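Local coordinates for glutathione synthetase-like effector 30 (Gpa-GSS30-apo) (Globodera pallida, PDB 5OET), which is an effector of a plant-parasitic nematode, related to the ATP-dependent glutathione synthetases and probably derived from a housekeeping enzyme of that family, at residues F86-L91 / F516-S521; V180-E185 / V380-W385; T196-S201 / Q224-A229. All blocks are in the same frame, centred on the assembly; numbering follows the deposited sequence.

Contact 1: residues F86-L91 / F516-S521; sequences FLPLSL and FSVYDS
Pro88 overlaps two side chains of 516-521 with its ring: Pro88 CB lies 3.8 Å from Val518 CG2 and equally close to Phe516 CZ, though the phenyl is poorly ordered and this half of the overlap is less certain. A proline suits this place because its nitrogen carries no hydrogen that would need a partner here, while its carbonyl is still a good acceptor. Tyr519 N gives Pro88 O a nearly straight bond of 3.0 Å, and the same oxygen lies in the plane of the tyrosine ring, at its edge by CD2. The return bond runs from Ser90 N to Tyr519 O, again 3.0 Å, so that Leu89 and Tyr519 form a single beta bridge between segments whose directions diverge by 69°. With CG anti to its carbonyl carbon (chi1 -72°), Tyr519 sets its ring beside Leu87, whose CB comes within 4.0 Å of Tyr519 CD2. At the other end of the bridge, Ser90 OG stands 2.9 Å from Asp520 OD1; its hydrogen bond is to Tyr92 O. Asp520 OD2 is bonded to Ser94 and Ser502, hydroxyls suited to a buried carboxylate. Leu89 CB leaves the backbone away from 516-521, and the side chain packs on Phe200 of helix 196-210 and Val459 of strand 454-459. The contact thus joins strands 83-90 and 517-524 beside that helix, while strand 490-504 pairs with 517-524 through Asp520 and Met500.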
loop_
_atom_site.group_PDB
_atom_site.type_symbol
_atom_site.label_atom_id
_atom_site.label_comp_id
_atom_site.label_asym_id
_atom_site.label_seq_id
_atom_site.Cartn_x
_atom_site.Cartn_y
_atom_site.Cartn_z
ATOM N N PHE A 86 9.317 1.520 4.743
ATOM C CA PHE A 86 9.255 1.919 3.330
ATOM C C PHE A 86 10.620 1.742 2.688
ATOM O O PHE A 86 11.639 1.708 3.384
ATOM C CB PHE A 86 8.685 3.341 3.093
ATOM C CG PHE A 86 9.609 4.468 3.501
ATOM C CD1 PHE A 86 9.615 4.947 4.823
ATOM C CD2 PHE A 86 10.451 5.063 2.577
ATOM C CE1 PHE A 86 10.467 5.967 5.201
ATOM C CE2 PHE A 86 11.294 6.079 2.953
ATOM C CZ PHE A 86 11.309 6.534 4.260
ATOM N N LEU A 87 10.614 1.602 1.367
ATOM C CA LEU A 87 11.828 1.357 0.605
ATOM C C LEU A 87 12.482 2.686 0.251
ATOM O O LEU A 87 11.802 3.595 -0.211
ATOM C CB LEU A 87 11.486 0.600 -0.671
ATOM C CG LEU A 87 10.914 -0.818 -0.501
ATOM C CD1 LEU A 87 10.447 -1.378 -1.841
ATOM C CD2 LEU A 87 11.911 -1.759 0.145
ATOM N N PRO A 88 13.800 2.814 0.442
ATOM C CA PRO A 88 14.394 4.097 0.087
ATOM C C PRO A 88 14.227 4.438 -1.406
ATOM O O PRO A 88 14.333 3.573 -2.265
ATOM C CB PRO A 88 15.865 3.916 0.472
ATOM C CG PRO A 88 16.090 2.458 0.356
ATOM C CD PRO A 88 14.821 1.859 0.888
ATOM N N LEU A 89 13.981 5.712 -1.665
ATOM C CA LEU A 89 13.531 6.210 -2.950
ATOM C C LEU A 89 14.149 7.573 -3.238
ATOM O O LEU A 89 14.554 8.309 -2.330
ATOM C CB LEU A 89 12.011 6.327 -2.951
ATOM C CG LEU A 89 11.360 7.215 -1.854
ATOM C CD1 LEU A 89 11.015 8.599 -2.376
ATOM C CD2 LEU A 89 10.096 6.597 -1.268
ATOM N N SER A 90 14.251 7.893 -4.513
ATOM C CA SER A 90 14.618 9.228 -4.914
ATOM C C SER A 90 13.317 10.012 -4.884
ATOM O O SER A 90 12.246 9.443 -5.168
ATOM C CB SER A 90 15.223 9.228 -6.309
ATOM O OG SER A 90 14.294 8.707 -7.234
ATOM N N LEU A 91 13.398 11.294 -4.527
ATOM C CA LEU A 91 12.204 12.113 -4.386
ATOM C C LEU A 91 11.544 12.371 -5.742
ATOM O O LEU A 91 10.302 12.353 -5.859
ATOM C CB LEU A 91 12.541 13.441 -3.716
ATOM C CG LEU A 91 11.373 14.368 -3.326
ATOM C CD1 LEU A 91 10.354 13.702 -2.430
ATOM C CD2 LEU A 91 11.895 15.599 -2.620
ATOM N N PHE A 516 25.140 1.539 -1.050
ATOM C CA PHE A 516 23.742 1.778 -0.724
ATOM C C PHE A 516 23.036 2.493 -1.882
ATOM O O PHE A 516 23.525 3.535 -2.388
ATOM C CB PHE A 516 23.597 2.600 0.569
ATOM C CG PHE A 516 22.217 3.182 0.753
ATOM C CD1 PHE A 516 21.871 4.400 0.156
ATOM C CD2 PHE A 516 21.243 2.498 1.490
ATOM C CE1 PHE A 516 20.587 4.917 0.290
ATOM C CE2 PHE A 516 19.963 3.022 1.639
ATOM C CZ PHE A 516 19.635 4.225 1.033
ATOM N N SER A 517 21.866 1.966 -2.249
ATOM C CA SER A 517 21.159 2.413 -3.433
ATOM C C SER A 517 19.688 2.709 -3.129
ATOM O O SER A 517 19.230 2.515 -2.005
ATOM C CB SER A 517 21.273 1.367 -4.526
ATOM O OG SER A 517 20.212 0.445 -4.427
ATOM N N VAL A 518 18.961 3.160 -4.145
ATOM C CA VAL A 518 17.674 3.802 -3.961
ATOM C C VAL A 518 16.795 3.516 -5.185
ATOM O O VAL A 518 17.272 3.485 -6.294
ATOM C CB VAL A 518 17.924 5.315 -3.713
ATOM C CG1 VAL A 518 16.983 6.230 -4.487
ATOM C CG2 VAL A 518 17.863 5.627 -2.238
ATOM N N TYR A 519 15.508 3.304 -4.992
ATOM C CA TYR A 519 14.636 3.079 -6.129
ATOM C C TYR A 519 14.370 4.394 -6.780
ATOM O O TYR A 519 14.260 5.405 -6.126
ATOM C CB TYR A 519 13.326 2.430 -5.713
ATOM C CG TYR A 519 13.534 1.013 -5.330
ATOM C CD1 TYR A 519 13.529 -0.010 -6.297
ATOM C CD2 TYR A 519 13.784 0.674 -3.996
ATOM C CE1 TYR A 519 13.750 -1.331 -5.931
ATOM C CE2 TYR A 519 14.008 -0.634 -3.621
ATOM C CZ TYR A 519 13.996 -1.626 -4.594
ATOM O OH TYR A 519 14.231 -2.885 -4.168
ATOM N N ASP A 520 14.239 4.366 -8.084
ATOM C CA ASP A 520 14.128 5.575 -8.854
ATOM C C ASP A 520 13.229 5.261 -10.043
ATOM O O ASP A 520 12.793 4.136 -10.194
ATOM C CB ASP A 520 15.536 5.992 -9.298
ATOM C CG ASP A 520 15.644 7.466 -9.624
ATOM O OD1 ASP A 520 14.614 8.078 -10.005
ATOM O OD2 ASP A 520 16.764 8.027 -9.502
ATOM N N SER A 521 12.927 6.248 -10.861
ATOM C CA SER A 521 12.292 5.991 -12.147
ATOM C C SER A 521 12.745 7.054 -13.173
ATOM O O SER A 521 13.074 8.173 -12.802
ATOM C CB SER A 521 10.762 5.940 -11.995
ATOM O OG SER A 521 10.222 7.232 -11.857
#

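Contact 2: residues V180-E185 / V380-W385; sequences VLKQVE and VQTKGW
The backbones meet at one point, where Gln183 N donates a straight bond of 2.8 Å (174°) to Val380 O, and CA of Lys182 adds a CH...O contact to the same oxygen. Val380 fills the corner beside this bond: its CG1 branch lies alongside Leu181, 3.9 Å from Leu181 CD2, and its CG2 branch approaches CB of Gln183. A compact branched residue fits here, since it can reach two neighbours of the strand at once. Lys182 bends at chi2 (-134°) and again at its end, which carries NZ to 2.9 Å from Gln381 O, in the loop after helix 373-380; the bond comes in tilted from the carbonyl plane. The methylenes of the lysine pass over the threonine hydroxyl, with Lys182 CD 3.5 Å from Thr382 OG1. Gln183 directs its amide nitrogen to the hydroxyl of Tyr169, while Gln381 NE2 is bonded to Phe355 O and its OE1 to Arg378. Leu181 and Val380 both rest on helix 98-119 and on Tyr169 of strand 160-173, the antiparallel partner of strand 179-188, whereas Thr382 packs on Thr446 and Glu447 of strand 443-447, in the four-stranded antiparallel sheet.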
loop_
_atom_site.group_PDB
_atom_site.type_symbol
_atom_site.label_atom_id
_atom_site.label_comp_id
_atom_site.label_asym_id
_atom_site.label_seq_id
_atom_site.Cartn_x
_atom_site.Cartn_y
_atom_site.Cartn_z
ATOM N N VAL A 180 26.280 6.707 -24.284
ATOM C CA VAL A 180 25.826 5.478 -24.972
ATOM C C VAL A 180 25.355 4.389 -23.990
ATOM O O VAL A 180 25.858 4.274 -22.868
ATOM C CB VAL A 180 26.879 4.860 -25.906
ATOM C CG1 VAL A 180 27.192 5.811 -27.044
ATOM C CG2 VAL A 180 28.127 4.436 -25.145
ATOM N N LEU A 181 24.389 3.594 -24.442
ATOM C CA LEU A 181 23.800 2.542 -23.631
ATOM C C LEU A 181 24.786 1.379 -23.543
ATOM O O LEU A 181 25.275 0.902 -24.579
ATOM C CB LEU A 181 22.482 2.070 -24.254
ATOM C CG LEU A 181 21.613 1.113 -23.413
ATOM C CD1 LEU A 181 21.043 1.806 -22.186
ATOM C CD2 LEU A 181 20.488 0.521 -24.258
ATOM N N LYS A 182 25.082 0.938 -22.314
ATOM C CA LYS A 182 25.926 -0.243 -22.089
ATOM C C LYS A 182 25.389 -1.149 -20.978
ATOM O O LYS A 182 25.062 -0.700 -19.891
ATOM C CB LYS A 182 27.380 0.176 -21.834
ATOM C CG LYS A 182 28.088 0.636 -23.112
ATOM C CD LYS A 182 29.489 0.049 -23.300
ATOM C CE LYS A 182 29.989 0.174 -24.738
ATOM N NZ LYS A 182 29.081 -0.492 -25.723
ATOM N N GLN A 183 25.312 -2.443 -21.264
ATOM C CA GLN A 183 24.661 -3.410 -20.371
ATOM C C GLN A 183 25.561 -3.818 -19.195
ATOM O O GLN A 183 26.674 -4.257 -19.372
ATOM C CB GLN A 183 24.249 -4.633 -21.173
ATOM C CG GLN A 183 23.318 -5.566 -20.434
ATOM C CD GLN A 183 22.982 -6.757 -21.276
ATOM O OE1 GLN A 183 23.795 -7.664 -21.427
ATOM N NE2 GLN A 183 21.786 -6.752 -21.863
ATOM N N VAL A 184 25.065 -3.675 -17.987
ATOM C CA VAL A 184 25.851 -3.952 -16.789
ATOM C C VAL A 184 25.756 -5.431 -16.408
ATOM O O VAL A 184 26.740 -6.008 -15.985
ATOM C CB VAL A 184 25.371 -3.063 -15.614
ATOM C CG1 VAL A 184 26.185 -3.330 -14.353
ATOM C CG2 VAL A 184 25.452 -1.596 -16.005
ATOM N N GLU A 185 24.575 -6.032 -16.567
ATOM C CA GLU A 185 24.267 -7.356 -16.015
ATOM C C GLU A 185 22.953 -7.894 -16.609
ATOM O O GLU A 185 22.128 -7.133 -17.111
ATOM C CB GLU A 185 24.164 -7.224 -14.472
ATOM C CG GLU A 185 23.659 -8.424 -13.651
ATOM C CD GLU A 185 24.591 -9.645 -13.680
ATOM O OE1 GLU A 185 24.922 -10.199 -12.599
ATOM O OE2 GLU A 185 24.980 -10.105 -14.772
ATOM N N VAL A 380 25.243 -2.810 -27.260
ATOM C CA VAL A 380 25.206 -2.626 -25.785
ATOM C C VAL A 380 26.238 -3.444 -24.984
ATOM O O VAL A 380 26.350 -3.252 -23.774
ATOM C CB VAL A 380 23.788 -2.898 -25.196
ATOM C CG1 VAL A 380 22.715 -2.169 -26.002
ATOM C CG2 VAL A 380 23.473 -4.389 -25.149
ATOM N N GLN A 381 26.970 -4.347 -25.638
ATOM C CA GLN A 381 27.979 -5.185 -24.965
ATOM C C GLN A 381 29.207 -4.382 -24.580
ATOM O O GLN A 381 29.451 -3.326 -25.144
ATOM C CB GLN A 381 28.415 -6.354 -25.853
ATOM C CG GLN A 381 27.456 -7.534 -25.856
ATOM C CD GLN A 381 27.983 -8.714 -26.656
ATOM O OE1 GLN A 381 28.705 -8.536 -27.625
ATOM N NE2 GLN A 381 27.636 -9.927 -26.237
ATOM N N THR A 382 29.976 -4.886 -23.618
ATOM C CA THR A 382 31.261 -4.293 -23.253
ATOM C C THR A 382 32.304 -5.375 -23.373
ATOM O O THR A 382 32.278 -6.335 -22.606
ATOM C CB THR A 382 31.267 -3.745 -21.809
ATOM O OG1 THR A 382 30.073 -2.994 -21.568
ATOM C CG2 THR A 382 32.487 -2.853 -21.575
ATOM N N LYS A 383 33.226 -5.226 -24.322
ATOM C CA LYS A 383 34.225 -6.267 -24.581
ATOM C C LYS A 383 34.861 -6.654 -23.246
ATOM O O LYS A 383 35.301 -5.781 -22.500
ATOM C CB LYS A 383 35.318 -5.820 -25.579
ATOM C CG LYS A 383 34.866 -5.337 -26.967
ATOM C CD LYS A 383 34.096 -6.390 -27.769
ATOM C CE LYS A 383 32.872 -5.821 -28.495
ATOM N NZ LYS A 383 31.946 -6.913 -28.923
ATOM N N GLY A 384 34.857 -7.952 -22.944
ATOM C CA GLY A 384 35.478 -8.511 -21.747
ATOM C C GLY A 384 36.400 -9.676 -22.096
ATOM O O GLY A 384 35.947 -10.654 -22.671
ATOM N N TRP A 385 37.683 -9.572 -21.742
ATOM C CA TRP A 385 38.718 -10.542 -22.150
ATOM C C TRP A 385 39.112 -11.474 -21.019
ATOM O O TRP A 385 39.381 -11.029 -19.906
ATOM C CB TRP A 385 39.976 -9.831 -22.640
ATOM C CG TRP A 385 39.721 -8.876 -23.741
ATOM C CD1 TRP A 385 39.700 -9.145 -25.071
ATOM C CD2 TRP A 385 39.444 -7.488 -23.604
ATOM N NE1 TRP A 385 39.432 -8.002 -25.780
ATOM C CE2 TRP A 385 39.270 -6.969 -24.902
ATOM C CE3 TRP A 385 39.320 -6.631 -22.508
ATOM C CZ2 TRP A 385 38.980 -5.629 -25.138
ATOM C CZ3 TRP A 385 39.035 -5.297 -22.737
ATOM C CH2 TRP A 385 38.868 -4.806 -24.046
#

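Contact 3: residues T196-S201 / Q224-A229; sequences TTPRFS and QTDTMA
Pro198 and Asp226 make the close part of this contact: Pro198 CG sits 3.6 Å from the carboxylate carbon, Asp226 CG, the two side chains slanting across one another. The ring is compact and, being in the first turn of its helix, where backbone N-H groups have no carbonyl of a preceding turn to reach, costs the helix no hydrogen bond. Asp226 is held at a chi1 of 54°, its CG between the backbone N and the carbonyl carbon, which turns the carboxylate back over the start of its own helix. There Asp226 OD1 takes a 2.8 Å bond from Thr227 N, reached from above the carboxylate plane, and OD2 faces Arg199. The salt bridge from Arg199 NH1 to Asp226 OD2, 3.3 Å, is long and its hydrogen bond weak. The guanidinium and carboxylate planes stand almost perpendicular (88°). Arg199 NH1 has a second bond, to the carbonyl of Gly195. Even so, a positive group beside Asp226 would be expected to help keep this buried acid ionised.

The remaining contacts are looser. Thr197 CG2 comes no nearer than 4.3 Å to Thr225 OG1, and both hydroxyls are spent elsewhere, on Ser193 O and Asp223 OD1 respectively. Gln224, at the N-cap position, is partly exposed and its CB points away from 196-201; Pro198 approaches only its backbone, with Pro198 CB 4.4 Å from Gln224 CA. The two helix segments run nearly antiparallel, 156° between their directions, with axes 8.8 Å apart. Helix 259-270 packs against Arg199 and Asp226 through Gln264 and Gln268, while Phe478 of strand 469-484 lies against both Thr197 and Thr225, placing the helix pair between that helix and the large mixed sheet.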
loop_
_atom_site.group_PDB
_atom_site.type_symbol
_atom_site.label_atom_id
_atom_site.label_comp_id
_atom_site.label_asym_id
_atom_site.label_seq_id
_atom_site.Cartn_x
_atom_site.Cartn_y
_atom_site.Cartn_z
ATOM N N THR A 196 7.292 -3.715 -6.814
ATOM C CA THR A 196 7.710 -2.352 -6.465
ATOM C C THR A 196 7.732 -1.383 -7.662
ATOM O O THR A 196 7.517 -0.172 -7.485
ATOM C CB THR A 196 9.102 -2.284 -5.781
ATOM O OG1 THR A 196 10.134 -2.618 -6.713
ATOM C CG2 THR A 196 9.178 -3.212 -4.565
ATOM N N THR A 197 8.007 -1.902 -8.856
ATOM C CA THR A 197 8.233 -1.057 -10.025
ATOM C C THR A 197 7.055 -0.218 -10.473
ATOM O O THR A 197 7.196 0.980 -10.621
ATOM C CB THR A 197 8.745 -1.894 -11.189
ATOM O OG1 THR A 197 9.991 -2.475 -10.794
ATOM C CG2 THR A 197 8.985 -1.043 -12.437
ATOM N N PRO A 198 5.890 -0.826 -10.714
ATOM C CA PRO A 198 4.738 0.011 -11.131
ATOM C C PRO A 198 4.308 1.059 -10.094
ATOM O O PRO A 198 3.705 2.069 -10.455
ATOM C CB PRO A 198 3.616 -1.024 -11.314
ATOM C CG PRO A 198 4.002 -2.118 -10.376
ATOM C CD PRO A 198 5.484 -2.225 -10.516
ATOM N N ARG A 199 4.593 0.792 -8.823
ATOM C CA ARG A 199 4.257 1.698 -7.742
ATOM C C ARG A 199 5.194 2.903 -7.640
ATOM O O ARG A 199 4.725 4.003 -7.372
ATOM C CB ARG A 199 4.215 0.948 -6.411
ATOM C CG ARG A 199 3.012 0.037 -6.277
ATOM C CD ARG A 199 3.284 -1.086 -5.288
ATOM N NE ARG A 199 2.026 -1.771 -5.045
ATOM C CZ ARG A 199 1.523 -2.755 -5.793
ATOM N NH1 ARG A 199 2.189 -3.258 -6.851
ATOM N NH2 ARG A 199 0.332 -3.254 -5.467
ATOM N N PHE A 200 6.494 2.701 -7.826
ATOM C CA PHE A 200 7.432 3.827 -7.866
ATOM C C PHE A 200 7.142 4.699 -9.069
ATOM O O PHE A 200 7.183 5.932 -8.992
ATOM C CB PHE A 200 8.904 3.373 -7.864
ATOM C CG PHE A 200 9.416 3.057 -6.500
ATOM C CD1 PHE A 200 9.455 4.049 -5.529
ATOM C CD2 PHE A 200 9.823 1.759 -6.154
ATOM C CE1 PHE A 200 9.892 3.769 -4.242
ATOM C CE2 PHE A 200 10.258 1.480 -4.862
ATOM C CZ PHE A 200 10.286 2.491 -3.905
ATOM N N SER A 201 6.838 4.051 -10.176
ATOM C CA SER A 201 6.433 4.722 -11.402
ATOM C C SER A 201 5.270 5.666 -11.103
ATOM O O SER A 201 5.342 6.841 -11.431
ATOM C CB SER A 201 6.067 3.666 -12.454
ATOM O OG SER A 201 5.817 4.211 -13.717
ATOM N N GLN A 224 3.569 -1.515 -16.088
ATOM C CA GLN A 224 2.700 -2.478 -15.412
ATOM C C GLN A 224 3.447 -3.823 -15.309
ATOM O O GLN A 224 3.077 -4.808 -15.932
ATOM C CB GLN A 224 1.349 -2.620 -16.128
ATOM C CG GLN A 224 0.685 -1.321 -16.586
ATOM C CD GLN A 224 0.852 -1.058 -18.082
ATOM O OE1 GLN A 224 0.321 -1.805 -18.924
ATOM N NE2 GLN A 224 1.616 0.005 -18.420
ATOM N N THR A 225 4.518 -3.844 -14.523
ATOM C CA THR A 225 5.380 -5.020 -14.410
ATOM C C THR A 225 4.793 -6.078 -13.471
ATOM O O THR A 225 5.046 -7.275 -13.661
ATOM C CB THR A 225 6.810 -4.620 -13.995
ATOM O OG1 THR A 225 7.448 -3.999 -15.103
ATOM C CG2 THR A 225 7.652 -5.813 -13.623
ATOM N N ASP A 226 4.029 -5.654 -12.463
ATOM C CA ASP A 226 3.240 -6.626 -11.665
ATOM C C ASP A 226 2.257 -7.405 -12.553
ATOM O O ASP A 226 2.178 -8.627 -12.466
ATOM C CB ASP A 226 2.535 -5.995 -10.431
ATOM C CG ASP A 226 1.658 -4.783 -10.761
ATOM O OD1 ASP A 226 1.569 -4.350 -11.949
ATOM O OD2 ASP A 226 1.073 -4.247 -9.783
ATOM N N THR A 227 1.566 -6.687 -13.433
ATOM C CA THR A 227 0.696 -7.280 -14.437
ATOM C C THR A 227 1.450 -8.206 -15.394
ATOM O O THR A 227 0.972 -9.287 -15.702
ATOM C CB THR A 227 -0.012 -6.169 -15.239
ATOM O OG1 THR A 227 -0.856 -5.447 -14.344
ATOM C CG2 THR A 227 -0.845 -6.710 -16.407
ATOM N N MET A 228 2.615 -7.759 -15.866
ATOM C CA MET A 228 3.436 -8.531 -16.792
ATOM C C MET A 228 3.708 -9.930 -16.261
ATOM O O MET A 228 3.554 -10.927 -16.989
ATOM C CB MET A 228 4.783 -7.832 -16.990
ATOM C CG MET A 228 5.807 -8.628 -17.789
ATOM S SD MET A 228 7.517 -8.248 -17.397
ATOM C CE MET A 228 7.718 -8.935 -15.763
ATOM N N ALA A 229 4.171 -9.977 -15.006
ATOM C CA ALA A 229 4.468 -11.229 -14.319
ATOM C C ALA A 229 3.200 -12.092 -14.196
ATOM O O ALA A 229 3.219 -13.266 -14.527
ATOM C CB ALA A 229 5.077 -10.952 -12.948
#

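Contacts 1 and 3 are neighbours, and helix 196-210 is what joins them: the ring of Phe200 lies nearly parallel to that of Tyr519, and Thr196 meets Leu87. Contact 2 lies apart, about 25 Å from contact 1 and 26 Å from contact 3 by centres and on the opposite side of the chain's centre from contact 3, although its strand 179-188 leads directly toward helix 196-210 and belongs to the same large sheet as contact 1. Contact 3 is the buried one, helix against helix with a weak salt bridge; contacts 1 and 2 are partly buried and rely on backbone hydrogen bonds, paired as a bridge in the first and single, with a lysine's help, in the second.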